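PDB 7MGV: CdnC from Chryseobacterium gregarium DSM 19109, which probably uses ATP to install side-chain ester (omega-ester) macrocycles in a ribosomally made precursor peptide, as an ATP-grasp ligase of the graspetide class. Local coordinates for residues A[23-28]-A[87-92]. Numbering follows the deposited sequence.
Sequences KILIIT and EDISTV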
loop_
_atom_site.group_PDB
_atom_site.type_symbol
_atom_site.label_atom_id
_atom_site.label_comp_id
_atom_site.label_asym_id
_atom_site.label_seq_id
_atom_site.Cartn_x
_atom_site.Cartn_y
_atom_site.Cartn_z
ATOM N N LYS A 23 5.245 -21.597 16.470
ATOM C CA LYS A 23 4.784 -20.288 16.908
ATOM C C LYS A 23 4.048 -19.578 15.780
ATOM O O LYS A 23 4.500 -19.578 14.630
ATOM C CB LYS A 23 5.958 -19.433 17.388
ATOM C CG LYS A 23 6.600 -19.941 18.667
ATOM C CD LYS A 23 7.685 -19.001 19.155
ATOM C CE LYS A 23 8.913 -19.071 18.265
ATOM N NZ LYS A 23 10.006 -18.195 18.767
ATOM N N ILE A 24 2.913 -18.970 16.119
ATOM C CA ILE A 24 2.052 -18.293 15.156
ATOM C C ILE A 24 1.831 -16.868 15.646
ATOM O O ILE A 24 1.187 -16.656 16.681
ATOM C CB ILE A 24 0.713 -19.017 14.967
ATOM C CG1 ILE A 24 0.942 -20.408 14.373
ATOM C CG2 ILE A 24 -0.220 -18.194 14.088
ATOM C CD1 ILE A 24 -0.329 -21.178 14.117
ATOM N N LEU A 25 2.360 -15.896 14.908
ATOM C CA LEU A 25 2.172 -14.492 15.247
ATOM C C LEU A 25 0.816 -14.011 14.748
ATOM O O LEU A 25 0.447 -14.253 13.595
ATOM C CB LEU A 25 3.290 -13.646 14.642
ATOM C CG LEU A 25 3.290 -12.164 15.019
ATOM C CD1 LEU A 25 3.651 -11.979 16.486
ATOM C CD2 LEU A 25 4.241 -11.385 14.124
ATOM N N ILE A 26 0.071 -13.334 15.618
ATOM C CA ILE A 26 -1.233 -12.776 15.279
ATOM C C ILE A 26 -1.219 -11.289 15.602
ATOM O O ILE A 26 -0.917 -10.899 16.736
ATOM C CB ILE A 26 -2.373 -13.486 16.030
ATOM C CG1 ILE A 26 -2.465 -14.954 15.606
ATOM C CG2 ILE A 26 -3.694 -12.773 15.780
ATOM C CD1 ILE A 26 -3.660 -15.680 16.182
ATOM N N ILE A 27 -1.548 -10.468 14.610
ATOM C CA ILE A 27 -1.610 -9.020 14.763
ATOM C C ILE A 27 -3.067 -8.620 14.957
ATOM O O ILE A 27 -3.918 -8.919 14.109
ATOM C CB ILE A 27 -0.999 -8.301 13.550
ATOM C CG1 ILE A 27 0.343 -8.932 13.173
ATOM C CG2 ILE A 27 -0.840 -6.815 13.836
ATOM C CD1 ILE A 27 1.442 -8.688 14.181
ATOM N N THR A 28 -3.353 -7.940 16.061
ATOM C CA THR A 28 -4.706 -7.498 16.384
ATOM C C THR A 28 -4.605 -6.175 17.143
ATOM O O THR A 28 -3.560 -5.522 17.140
ATOM C CB THR A 28 -5.455 -8.568 17.199
ATOM O OG1 THR A 28 -4.547 -9.206 18.106
ATOM C CG2 THR A 28 -6.086 -9.608 16.288
ATOM N N GLU A 87 11.758 -14.225 14.920
ATOM C CA GLU A 87 12.447 -14.567 13.679
ATOM C C GLU A 87 12.236 -16.017 13.261
ATOM O O GLU A 87 12.628 -16.382 12.147
ATOM C CB GLU A 87 13.944 -14.283 13.815
ATOM C CG GLU A 87 14.695 -15.278 14.684
ATOM C CD GLU A 87 14.463 -15.055 16.167
ATOM O OE1 GLU A 87 14.050 -16.010 16.856
ATOM O OE2 GLU A 87 14.690 -13.922 16.643
ATOM N N ASP A 88 11.632 -16.846 14.114
ATOM C CA ASP A 88 11.411 -18.256 13.819
ATOM C C ASP A 88 9.931 -18.624 13.883
ATOM O O ASP A 88 9.584 -19.776 14.149
ATOM C CB ASP A 88 12.219 -19.137 14.770
ATOM C CG ASP A 88 11.857 -18.904 16.224
ATOM O OD1 ASP A 88 11.366 -17.801 16.545
ATOM O OD2 ASP A 88 12.063 -19.822 17.044
ATOM N N ILE A 89 9.045 -17.653 13.647
ATOM C CA ILE A 89 7.620 -17.952 13.620
ATOM C C ILE A 89 7.308 -18.837 12.419
ATOM O O ILE A 89 7.951 -18.749 11.364
ATOM C CB ILE A 89 6.780 -16.661 13.587
ATOM C CG1 ILE A 89 7.198 -15.778 12.409
ATOM C CG2 ILE A 89 6.897 -15.910 14.905
ATOM C CD1 ILE A 89 6.219 -14.665 12.105
ATOM N N SER A 90 6.310 -19.709 12.579
ATOM C CA SER A 90 5.921 -20.584 11.479
ATOM C C SER A 90 5.049 -19.850 10.469
ATOM O O SER A 90 5.272 -19.962 9.258
ATOM C CB SER A 90 5.203 -21.823 12.016
ATOM O OG SER A 90 4.039 -21.468 12.741
ATOM N N THR A 91 4.048 -19.109 10.942
ATOM C CA THR A 91 3.233 -18.248 10.096
ATOM C C THR A 91 2.922 -16.964 10.846
ATOM O O THR A 91 3.164 -16.843 12.050
ATOM C CB THR A 91 1.914 -18.911 9.669
ATOM O OG1 THR A 91 1.050 -19.037 10.804
ATOM C CG2 THR A 91 2.152 -20.277 9.049
ATOM N N VAL A 92 2.375 -15.996 10.115
ATOM C CA VAL A 92 1.859 -14.762 10.690
ATOM C C VAL A 92 0.444 -14.556 10.169
ATOM O O VAL A 92 0.145 -14.875 9.013
ATOM C CB VAL A 92 2.759 -13.549 10.359
ATOM C CG1 VAL A 92 2.820 -13.308 8.856
ATOM C CG2 VAL A 92 2.272 -12.302 11.086
#
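Lys23 and Leu25 meet segment 87-92 where neighbouring strands 22-28 and 91-94 of the four-stranded parallel sheet of the MvdD-type pre-ATP-grasp domain come together. Lys23 gives up most surface here, gripped at its backbone oxygen and ammonium group, and its long flexible chain lets the charge reach exposed Asp88. Lys23 O takes two donors: Ser90 N, 2.7 Å away in the carbonyl plane, and Ser90 OG, also 2.7 Å from Lys23 O but well above that plane. Serine suits the spot because its hydroxyl, set between its backbone N and carbonyl carbon (chi1 60°), reaches the same acceptor as its amide. Lys23 bends at chi3 (-72°), which helps bring Lys23 NZ to the syn side of Asp88 OD1 in a 2.6 Å salt bridge; the same nitrogen hydrogen-bonds to Ser85 O. A methionine in place of Lys23 would probably leave the Asp88 carboxylate without its countercharge and Ser85 O without this donor.

Further along, Leu25 N donates to Thr91 O (3.1 Å), and another backbone bond to Trp93 completes the parallel bridge of Leu25 with Val92. On the face that carries Leu25 and Val92, branched side chains pack beside the leucine: Val92 lies alongside, pointing the same way, and Ile89 CD1 packs on Leu25 CB at 4.0 Å. With Leu25 CG anti to the backbone N (chi1 -175°), Leu25 CD2 rests 3.7 Å from Val92 CG2.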